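Local coordinates for protein 373aa long hypothetical citrate synthase (Sulfolobus tokodaii, PDB 1VGP) that belongs to the citrate synthase family, as a largely helical protein that pairs with a second copy of itself, at residues 13-18 against 340-345; 71-76 against 143-148; 118-123 against 198-203; 192-197 against 351-356. One frame throughout, in Å; residues are numbered along the deposited sequence.

Interaction 1. Residues 13-18 against 340-345; sequences KETEIT and VAHIME
The carboxylate of E345 reaches from helix 327-346 to the end of strand 11-15, where T15 opens an ST turn, and it gathers three donors: NZ of K13, the hydroxyl of T15 and the backbone N of E16. Its OE1 receives two of them on different lone pairs. NZ of K13 comes to E345 OE1 at 2.7 Å as a salt bridge, on the anti side, turned away from OE2. OG1 of T15 donates to the same OE1, also over 2.7 Å, on the syn side. The other oxygen, OE2, accepts from the backbone N of E16 at 2.8 Å, met on the syn side and 21° out of the carboxylate plane. The side chain of E345 spans the gap as an extended chain, with CG anti to its backbone N (chi1 -179°).

T15 is used twice: while its hydroxyl gives to E345, OG1 accepts from the backbone N of I17 at 3.2 Å in a nearly straight bond (170°), the bond that closes the turn. K13 NZ also makes a weak bond to ND1 of H342 at 3.1 Å, lying at the ring edge. The stronger partner of H342 is D179, whose OD2 bonds NE2 and also the hydroxyl of T18. K13, E14 and T15 also pair in a parallel beta ladder with a strand of the second subunit. CD1 of I17 lies over one face of the H342 ring in a CH-pi contact, 3.6 Å from its centroid, while keeping 4.1 Å from CB of A341.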
# COMPACT_ATOMS: atom_id res chain seq x y z
N LYS A 13 -2.21 12.82 13.01
CA LYS A 13 -3.62 12.89 13.37
C LYS A 13 -3.82 12.99 14.87
O LYS A 13 -2.93 12.65 15.64
CB LYS A 13 -4.37 11.67 12.83
CG LYS A 13 -4.03 10.36 13.51
CD LYS A 13 -4.80 9.23 12.85
CE LYS A 13 -5.69 8.53 13.85
NZ LYS A 13 -6.88 7.94 13.18
N GLU A 14 -4.99 13.48 15.27
CA GLU A 14 -5.48 13.26 16.62
C GLU A 14 -6.21 11.92 16.64
O GLU A 14 -6.69 11.46 15.61
CB GLU A 14 -6.44 14.37 17.04
CG GLU A 14 -5.81 15.74 17.11
CD GLU A 14 -6.79 16.80 17.54
OE1 GLU A 14 -7.91 16.85 16.97
OE2 GLU A 14 -6.44 17.59 18.44
N THR A 15 -6.29 11.31 17.81
CA THR A 15 -6.93 10.01 17.91
C THR A 15 -7.60 9.81 19.26
O THR A 15 -7.23 10.43 20.25
CB THR A 15 -5.91 8.90 17.69
OG1 THR A 15 -6.60 7.65 17.55
CG2 THR A 15 -4.94 8.83 18.85
N GLU A 16 -8.60 8.93 19.28
CA GLU A 16 -9.27 8.58 20.53
C GLU A 16 -9.17 7.09 20.77
O GLU A 16 -9.66 6.58 21.77
CB GLU A 16 -10.73 9.00 20.47
CG GLU A 16 -10.92 10.46 20.11
CD GLU A 16 -12.18 11.03 20.73
OE1 GLU A 16 -12.20 11.20 21.96
OE2 GLU A 16 -13.14 11.31 19.97
N ILE A 17 -8.53 6.39 19.84
CA ILE A 17 -8.55 4.93 19.82
C ILE A 17 -7.62 4.27 20.84
O ILE A 17 -8.08 3.53 21.71
CB ILE A 17 -8.20 4.42 18.42
CG1 ILE A 17 -9.22 4.95 17.42
CG2 ILE A 17 -8.17 2.89 18.41
CD1 ILE A 17 -8.74 4.95 15.99
N THR A 18 -6.32 4.52 20.73
CA THR A 18 -5.35 3.84 21.59
C THR A 18 -4.42 4.85 22.24
O THR A 18 -3.96 5.79 21.58
CB THR A 18 -4.51 2.82 20.77
OG1 THR A 18 -5.38 1.81 20.25
CG2 THR A 18 -3.46 2.15 21.65
N VAL A 340 -8.69 -0.57 10.35
CA VAL A 340 -10.02 -0.17 9.93
C VAL A 340 -10.49 0.98 10.80
O VAL A 340 -11.03 1.96 10.31
CB VAL A 340 -11.01 -1.34 10.04
CG1 VAL A 340 -12.43 -0.88 9.74
CG2 VAL A 340 -10.59 -2.44 9.08
N ALA A 341 -10.26 0.85 12.11
CA ALA A 341 -10.66 1.86 13.08
C ALA A 341 -10.05 3.22 12.76
O ALA A 341 -10.75 4.23 12.72
CB ALA A 341 -10.24 1.43 14.50
N HIS A 342 -8.74 3.24 12.54
CA HIS A 342 -8.03 4.48 12.30
C HIS A 342 -8.52 5.16 11.03
O HIS A 342 -8.69 6.38 11.00
CB HIS A 342 -6.52 4.22 12.21
CG HIS A 342 -5.86 4.17 13.55
ND1 HIS A 342 -5.61 5.31 14.29
CD2 HIS A 342 -5.49 3.13 14.33
CE1 HIS A 342 -5.11 4.96 15.47
NE2 HIS A 342 -5.03 3.64 15.51
N ILE A 343 -8.74 4.36 9.98
CA ILE A 343 -9.28 4.84 8.72
C ILE A 343 -10.66 5.47 8.94
O ILE A 343 -10.94 6.57 8.46
CB ILE A 343 -9.37 3.69 7.70
CG1 ILE A 343 -7.97 3.25 7.28
CG2 ILE A 343 -10.20 4.11 6.49
CD1 ILE A 343 -7.92 1.96 6.48
N MET A 344 -11.51 4.76 9.68
CA MET A 344 -12.82 5.28 10.04
C MET A 344 -12.66 6.63 10.74
O MET A 344 -13.34 7.60 10.40
CB MET A 344 -13.55 4.30 10.96
CG MET A 344 -14.50 3.36 10.24
SD MET A 344 -14.97 1.91 11.23
CE MET A 344 -16.23 2.57 12.26
N GLU A 345 -11.75 6.69 11.70
CA GLU A 345 -11.53 7.89 12.48
C GLU A 345 -10.91 9.01 11.64
O GLU A 345 -11.29 10.17 11.78
CB GLU A 345 -10.61 7.58 13.66
CG GLU A 345 -10.34 8.76 14.56
CD GLU A 345 -9.43 8.42 15.71
OE1 GLU A 345 -8.24 8.11 15.45
OE2 GLU A 345 -9.90 8.45 16.88

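Interaction 2. Residues 71-76 against 143-148; sequences ERYLPD and PDPKLS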
# COMPACT_ATOMS: atom_id res chain seq x y z
N GLU A 71 -19.73 -13.50 7.52
CA GLU A 71 -18.91 -13.17 6.35
C GLU A 71 -17.50 -13.77 6.40
O GLU A 71 -16.57 -13.19 5.86
CB GLU A 71 -18.79 -11.66 6.20
CG GLU A 71 -20.03 -10.98 5.65
CD GLU A 71 -20.23 -11.25 4.17
OE1 GLU A 71 -19.25 -11.12 3.40
OE2 GLU A 71 -21.37 -11.60 3.77
N ARG A 72 -17.36 -14.92 7.04
CA ARG A 72 -16.04 -15.54 7.20
C ARG A 72 -15.63 -16.28 5.94
O ARG A 72 -14.46 -16.59 5.75
CB ARG A 72 -16.03 -16.52 8.38
CG ARG A 72 -16.34 -15.90 9.71
CD ARG A 72 -16.29 -16.92 10.81
NE ARG A 72 -16.21 -16.28 12.12
CZ ARG A 72 -16.55 -16.86 13.26
NH1 ARG A 72 -16.99 -18.11 13.26
NH2 ARG A 72 -16.45 -16.19 14.40
N TYR A 73 -16.61 -16.57 5.09
CA TYR A 73 -16.38 -17.41 3.94
C TYR A 73 -15.68 -16.63 2.84
O TYR A 73 -16.04 -15.49 2.54
CB TYR A 73 -17.72 -17.96 3.44
CG TYR A 73 -18.58 -18.54 4.56
CD1 TYR A 73 -18.33 -19.82 5.07
CD2 TYR A 73 -19.62 -17.79 5.13
CE1 TYR A 73 -19.10 -20.34 6.12
CE2 TYR A 73 -20.39 -18.31 6.18
CZ TYR A 73 -20.13 -19.58 6.67
OH TYR A 73 -20.88 -20.10 7.70
N LEU A 74 -14.66 -17.25 2.24
CA LEU A 74 -13.97 -16.69 1.08
C LEU A 74 -14.66 -17.11 -0.22
O LEU A 74 -15.14 -18.24 -0.35
CB LEU A 74 -12.53 -17.19 1.06
CG LEU A 74 -11.77 -17.18 2.38
CD1 LEU A 74 -10.49 -18.01 2.25
CD2 LEU A 74 -11.44 -15.75 2.77
N PRO A 75 -14.71 -16.20 -1.21
CA PRO A 75 -15.26 -16.60 -2.52
C PRO A 75 -14.38 -17.62 -3.23
O PRO A 75 -13.20 -17.76 -2.91
CB PRO A 75 -15.35 -15.28 -3.29
CG PRO A 75 -14.36 -14.40 -2.65
CD PRO A 75 -14.36 -14.77 -1.19
N ASP A 76 -14.96 -18.33 -4.19
CA ASP A 76 -14.28 -19.47 -4.80
C ASP A 76 -12.99 -19.07 -5.50
O ASP A 76 -12.02 -19.83 -5.51
CB ASP A 76 -15.21 -20.17 -5.79
CG ASP A 76 -16.59 -20.38 -5.23
OD1 ASP A 76 -17.36 -19.39 -5.17
OD2 ASP A 76 -16.91 -21.52 -4.84
N PRO A 143 -14.96 -22.38 7.75
CA PRO A 143 -15.32 -21.75 9.02
C PRO A 143 -16.66 -22.26 9.52
O PRO A 143 -17.58 -22.48 8.74
CB PRO A 143 -15.35 -20.27 8.69
CG PRO A 143 -15.65 -20.23 7.24
CD PRO A 143 -14.93 -21.40 6.66
N ASP A 144 -16.74 -22.44 10.84
CA ASP A 144 -17.92 -22.94 11.54
C ASP A 144 -18.65 -21.72 12.09
O ASP A 144 -18.18 -21.08 13.02
CB ASP A 144 -17.43 -23.82 12.68
CG ASP A 144 -18.54 -24.61 13.35
OD1 ASP A 144 -19.64 -24.05 13.57
OD2 ASP A 144 -18.28 -25.80 13.66
N PRO A 145 -19.83 -21.39 11.53
CA PRO A 145 -20.46 -20.14 11.97
C PRO A 145 -20.86 -20.18 13.44
O PRO A 145 -20.95 -19.15 14.11
CB PRO A 145 -21.66 -20.01 11.06
CG PRO A 145 -22.05 -21.42 10.80
CD PRO A 145 -20.73 -22.16 10.65
N LYS A 146 -21.08 -21.39 13.95
CA LYS A 146 -21.47 -21.58 15.34
C LYS A 146 -20.41 -21.09 16.33
O LYS A 146 -20.74 -20.69 17.44
CB LYS A 146 -21.75 -23.07 15.59
CG LYS A 146 -23.13 -23.55 15.14
CD LYS A 146 -23.07 -24.21 13.76
CE LYS A 146 -24.47 -24.55 13.25
NZ LYS A 146 -25.43 -23.41 13.37
N LEU A 147 -19.14 -21.12 15.94
CA LEU A 147 -18.05 -20.79 16.86
C LEU A 147 -17.75 -19.30 16.94
O LEU A 147 -18.12 -18.52 16.06
CB LEU A 147 -16.78 -21.54 16.45
CG LEU A 147 -16.96 -23.03 16.17
CD1 LEU A 147 -15.61 -23.66 15.89
CD2 LEU A 147 -17.64 -23.69 17.37
N SER A 148 -17.08 -18.89 18.02
CA SER A 148 -16.66 -17.50 18.19
C SER A 148 -15.33 -17.30 17.47
O SER A 148 -14.65 -18.27 17.12
CB SER A 148 -16.49 -17.18 19.67
OG SER A 148 -15.47 -17.98 20.24
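R72 and P143 run past one another in opposite directions, CB of R72 lying 3.8 Å from CB of P143, so that the aliphatic stem of the arginine rests alongside the proline ring. Beyond it the chain stays straight, CD anti to CA (chi2 -179°), and the guanidinium is carried over to the carbonyl of L147. NH1 of R72 donates to O of L147 at 3.0 Å with an N-H...O angle of 152°. The acceptor lies near the guanidinium plane, but seen from the carbonyl the donor stands 49° out of its plane and not on a lone pair. A weak second bond runs from NH2 of R72 to the same oxygen, and O of D144 also sits at the edge of the group, 3.2 Å from NH1.

Both oxygens belong to a type I beta turn, D144 to L147, in which D144 O already accepts from the backbone N of L147. That turn lies in the loop leading to helix 149-158, with S148 at its N-cap position, while R72 and Y73 lie in the loop that follows helix 58-70. The two loops are also tied to neighbouring helices: D144 N to N152 of helix 149-158, and R72 O to T126 of helix 113-135.

Y73 crosses the same proline obliquely, CD1 of its ring 3.5 Å from CG of P143. Its far end reaches on to the second proline of the loop: OH of Y73 approaches CB of P145 at 3.5 Å.

Interaction 3. Residues 118-123 against 198-203; sequences IKLISK and DLYSSI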
# COMPACT_ATOMS: atom_id res chain seq x y z
N ILE A 118 -15.93 -4.99 8.88
CA ILE A 118 -16.25 -6.22 9.59
C ILE A 118 -15.91 -7.44 8.74
O ILE A 118 -15.18 -8.33 9.17
CB ILE A 118 -17.75 -6.34 9.92
CG1 ILE A 118 -18.27 -5.05 10.55
CG2 ILE A 118 -17.97 -7.54 10.82
CD1 ILE A 118 -17.61 -4.68 11.83
N LYS A 119 -16.45 -7.46 7.53
CA LYS A 119 -16.32 -8.63 6.66
C LYS A 119 -14.86 -8.92 6.33
O LYS A 119 -14.42 -10.07 6.39
CB LYS A 119 -17.15 -8.42 5.38
CG LYS A 119 -16.69 -7.25 4.49
CD LYS A 119 -16.47 -7.68 3.03
CE LYS A 119 -15.24 -8.59 2.87
NZ LYS A 119 -15.06 -9.12 1.47
N LEU A 120 -14.10 -7.89 6.00
CA LEU A 120 -12.66 -8.04 5.79
C LEU A 120 -12.00 -8.69 7.00
O LEU A 120 -11.25 -9.66 6.86
CB LEU A 120 -12.01 -6.68 5.53
CG LEU A 120 -11.20 -6.55 4.25
CD1 LEU A 120 -10.36 -5.27 4.34
CD2 LEU A 120 -10.31 -7.77 4.05
N ILE A 121 -12.27 -8.13 8.18
CA ILE A 121 -11.65 -8.56 9.43
C ILE A 121 -11.93 -10.05 9.67
O ILE A 121 -11.06 -10.80 10.11
CB ILE A 121 -12.21 -7.73 10.62
CG1 ILE A 121 -11.73 -6.28 10.49
CG2 ILE A 121 -11.76 -8.32 11.94
CD1 ILE A 121 -12.41 -5.33 11.42
N SER A 122 -13.15 -10.45 9.37
CA SER A 122 -13.60 -11.80 9.63
C SER A 122 -12.96 -12.84 8.70
O SER A 122 -12.89 -14.03 9.04
CB SER A 122 -15.11 -11.88 9.51
OG SER A 122 -15.47 -12.74 8.46
N LYS A 123 -12.50 -12.40 7.53
CA LYS A 123 -11.93 -13.33 6.56
C LYS A 123 -10.44 -13.56 6.72
O LYS A 123 -9.91 -14.54 6.19
CB LYS A 123 -12.21 -12.83 5.14
CG LYS A 123 -13.65 -13.04 4.67
CD LYS A 123 -13.96 -12.14 3.50
CE LYS A 123 -15.34 -12.46 2.94
NZ LYS A 123 -16.38 -11.63 3.59
N ASP A 198 -10.46 2.47 -2.06
CA ASP A 198 -11.32 1.51 -1.37
C ASP A 198 -10.61 0.88 -0.17
O ASP A 198 -9.38 0.83 -0.11
CB ASP A 198 -11.73 0.41 -2.32
CG ASP A 198 -10.55 -0.43 -2.76
OD1 ASP A 198 -9.76 0.05 -3.60
OD2 ASP A 198 -10.41 -1.56 -2.24
N LEU A 199 -11.42 0.37 0.75
CA LEU A 199 -10.90 -0.23 1.97
C LEU A 199 -9.87 -1.31 1.68
O LEU A 199 -8.85 -1.39 2.36
CB LEU A 199 -12.04 -0.82 2.79
CG LEU A 199 -11.65 -1.20 4.22
CD1 LEU A 199 -11.05 -0.00 4.92
CD2 LEU A 199 -12.89 -1.70 4.97
N TYR A 200 -10.13 -2.14 0.68
CA TYR A 200 -9.23 -3.25 0.38
C TYR A 200 -7.86 -2.71 0.02
O TYR A 200 -6.83 -3.25 0.44
CB TYR A 200 -9.78 -4.10 -0.77
CG TYR A 200 -11.13 -4.70 -0.45
CD1 TYR A 200 -12.31 -3.99 -0.71
CD2 TYR A 200 -11.23 -5.94 0.19
CE1 TYR A 200 -13.55 -4.49 -0.33
CE2 TYR A 200 -12.47 -6.45 0.57
CZ TYR A 200 -13.63 -5.73 0.31
OH TYR A 200 -14.84 -6.23 0.72
N SER A 201 -7.85 -1.64 -0.77
CA SER A 201 -6.60 -1.00 -1.15
C SER A 201 -5.82 -0.61 0.11
O SER A 201 -4.63 -0.91 0.24
CB SER A 201 -6.90 0.24 -2.00
OG SER A 201 -7.39 -0.12 -3.28
N SER A 202 -6.49 0.06 1.03
CA SER A 202 -5.85 0.59 2.22
C SER A 202 -5.22 -0.53 3.04
O SER A 202 -4.08 -0.41 3.51
CB SER A 202 -6.88 1.31 3.09
OG SER A 202 -7.45 2.41 2.39
N ILE A 203 -5.97 -1.61 3.20
CA ILE A 203 -5.53 -2.77 3.96
C ILE A 203 -4.38 -3.51 3.29
O ILE A 203 -3.50 -4.05 3.97
CB ILE A 203 -6.70 -3.75 4.19
CG1 ILE A 203 -7.85 -3.03 4.90
CG2 ILE A 203 -6.23 -4.96 5.00
CD1 ILE A 203 -7.43 -2.23 6.12
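L120 carries the close-packed half of this contact, its CD1 against I203 and its CG beside the ring of Y200. CD1 of L120 meets CG1 of I203, the two side chains sliding past each other in opposite directions, and CG of L120 lies 3.9 Å from CE2 of Y200, oblique to the aromatic ring. L199 is reached less closely, its CG 4.3 Å from CD1 of L120.

Both segments belong to helices of the mainly helical citrate synthase fold, 118-123 within helix 113-135 and 198-203 at the start of helix 199-210. The axes of the two short segments are 11.5 Å apart at closest approach and cross at -44°, so the side chains have to bridge a wide gap. On the polar side this is done by K119. Its CG lies between the backbone N and carbonyl carbon (chi1 63°), and the chain bends twice more, bringing NZ to the hydroxyl end of Y200. NZ donates to Y200 OH at 3.0 Å, arriving at the edge of the ring. The hydroxyl is also hydrogen-bonded to D106, its stronger partner, which leaves the tyrosine oxygen gripped from two residues of the fold. L102 of helix 91-105 touches both K119 and Y200.

This polar end is buried too; the looser side is the start of helix 199-210, where L199 and D198 are partly exposed. D198 is the N-cap: OD2 accepts from the backbone N of S201 at 3.0 Å (147°), from above the carboxylate plane, and OD1 forms a salt bridge with K211 of the second subunit.

Interaction 4. Residues 192-197 against 351-356; sequences VASTFS and KIIRPK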
# COMPACT_ATOMS: atom_id res chain seq x y z
N VAL A 192 -3.23 5.69 1.93
CA VAL A 192 -4.11 5.21 0.88
C VAL A 192 -5.55 5.64 1.17
O VAL A 192 -6.26 6.13 0.29
CB VAL A 192 -4.01 3.68 0.74
CG1 VAL A 192 -5.08 3.16 -0.19
CG2 VAL A 192 -2.62 3.32 0.21
N ALA A 193 -5.99 5.46 2.42
CA ALA A 193 -7.36 5.78 2.77
C ALA A 193 -7.66 7.26 2.54
O ALA A 193 -8.79 7.62 2.20
CB ALA A 193 -7.64 5.40 4.23
N SER A 194 -6.66 8.12 2.71
CA SER A 194 -6.91 9.56 2.68
C SER A 194 -7.14 10.05 1.26
O SER A 194 -7.47 11.21 1.05
CB SER A 194 -5.74 10.32 3.30
OG SER A 194 -4.65 10.36 2.40
N THR A 195 -6.96 9.16 0.29
CA THR A 195 -7.31 9.48 -1.10
C THR A 195 -8.69 8.91 -1.41
O THR A 195 -9.18 9.02 -2.54
CB THR A 195 -6.30 8.89 -2.09
OG1 THR A 195 -6.52 7.48 -2.20
CG2 THR A 195 -4.89 9.14 -1.62
N PHE A 196 -9.29 8.29 -0.40
CA PHE A 196 -10.61 7.67 -0.52
C PHE A 196 -10.63 6.51 -1.50
O PHE A 196 -11.69 6.13 -1.99
CB PHE A 196 -11.68 8.70 -0.91
CG PHE A 196 -12.20 9.48 0.26
CD1 PHE A 196 -13.18 10.45 0.08
CD2 PHE A 196 -11.70 9.26 1.54
CE1 PHE A 196 -13.66 11.19 1.17
CE2 PHE A 196 -12.17 9.99 2.64
CZ PHE A 196 -13.15 10.96 2.46
N SER A 197 -9.46 5.95 -1.77
CA SER A 197 -9.38 4.62 -2.37
C SER A 197 -10.17 3.65 -1.51
O SER A 197 -10.53 3.95 -0.37
CB SER A 197 -7.92 4.18 -2.46
OG SER A 197 -7.78 3.08 -3.33
N LYS A 351 -8.20 14.52 5.25
CA LYS A 351 -7.24 15.31 4.53
C LYS A 351 -6.30 14.37 3.78
O LYS A 351 -5.62 13.55 4.39
CB LYS A 351 -6.44 16.19 5.50
CG LYS A 351 -7.25 17.32 6.10
CD LYS A 351 -6.47 18.63 6.05
CE LYS A 351 -7.39 19.82 5.76
NZ LYS A 351 -6.66 20.96 5.09
N ILE A 352 -6.30 14.47 2.46
CA ILE A 352 -5.41 13.67 1.64
C ILE A 352 -3.97 13.95 2.07
O ILE A 352 -3.58 15.11 2.26
CB ILE A 352 -5.60 14.01 0.13
CG1 ILE A 352 -4.50 13.37 -0.70
CG2 ILE A 352 -5.62 15.51 -0.08
CD1 ILE A 352 -5.02 12.68 -1.94
N ILE A 353 -3.18 12.91 2.27
CA ILE A 353 -1.85 13.09 2.81
C ILE A 353 -0.88 13.25 1.65
O ILE A 353 -0.50 12.27 1.02
CB ILE A 353 -1.41 11.88 3.67
CG1 ILE A 353 -2.29 11.79 4.91
CG2 ILE A 353 0.04 12.04 4.08
CD1 ILE A 353 -2.37 10.39 5.51
N ARG A 354 -0.49 14.48 1.37
CA ARG A 354 0.52 14.71 0.35
C ARG A 354 1.63 15.61 0.86
O ARG A 354 1.53 16.84 0.84
CB ARG A 354 -0.10 15.29 -0.93
CG ARG A 354 -1.17 16.36 -0.73
CD ARG A 354 -1.84 16.64 -2.06
NE ARG A 354 -3.05 17.45 -1.92
CZ ARG A 354 -4.07 17.40 -2.77
NH1 ARG A 354 -4.01 16.63 -3.85
NH2 ARG A 354 -5.16 18.13 -2.53
N PRO A 355 2.72 15.00 1.35
CA PRO A 355 3.87 15.75 1.84
C PRO A 355 4.61 16.45 0.70
O PRO A 355 4.26 16.28 -0.46
CB PRO A 355 4.73 14.69 2.51
CG PRO A 355 4.38 13.43 1.78
CD PRO A 355 2.91 13.55 1.49
N LYS A 356 5.63 17.22 1.05
CA LYS A 356 6.50 17.84 0.05
C LYS A 356 7.85 17.16 0.05
O LYS A 356 8.23 16.49 1.01
CB LYS A 356 6.72 19.32 0.36
CG LYS A 356 5.49 20.13 0.70
CD LYS A 356 5.90 21.50 1.21
CE LYS A 356 6.40 22.40 0.08
NZ LYS A 356 5.28 22.75 -0.84
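S194 and I352 bring the two backbones close, their CA atoms 4.5 Å apart. Residues 192-197 turn sharply here: A193 to F196 form a type I beta turn, and F196 takes a positive phi of 64° with bonds back into the last turn, a Schellman motif following helix 184-193. Residues 351-355 pass it as a loop before strand 356-359. Between them CA of I352 makes a C-H...O contact of 3.3 Å with O of S194, an oxygen that also accepts from N350.

The main side-chain link is the S194 hydroxyl. OG accepts from the backbone N of I353 at 2.9 Å (153°) and is also bonded to V191 O. Its first torsion holds OG between the backbone N and carbonyl carbon (chi1 76°), facing I353. CB of S194 lies 3.4 Å from O of K351. The S194 OG bond joins the turn after helix 184-193 to the loop that follows helix 327-346, next to the second subunit, whose E8 forms a salt bridge with K351.

T195 meets I352 obliquely, CG2 to CD1 at 3.6 Å, while its OG1 donates to O of V192 in the carbonyl plane.

How the interactions relate
Interactions 1, 3 and 4 form a connected group, with interaction 2 at its far side. I343 of helix 327-346 in interaction 1 packs on L199, S202 and I203 of interaction 3 and on A193 of interaction 4. Interactions 3 and 4 also meet directly, where helices 184-193 and 199-210 follow each other in the chain. Interaction 2 joins interaction 3 by the E71-K123 salt bridge, but its centre lies about 27 Å from that of interaction 1 and 33 Å from interaction 4's. Along the chain, segments of interactions 2 and 3 alternate, as do 1 with 4 and 3 with 4. Interactions 1, 3 and 4 all touch the second subunit, so this part of the helical body lies at the interface.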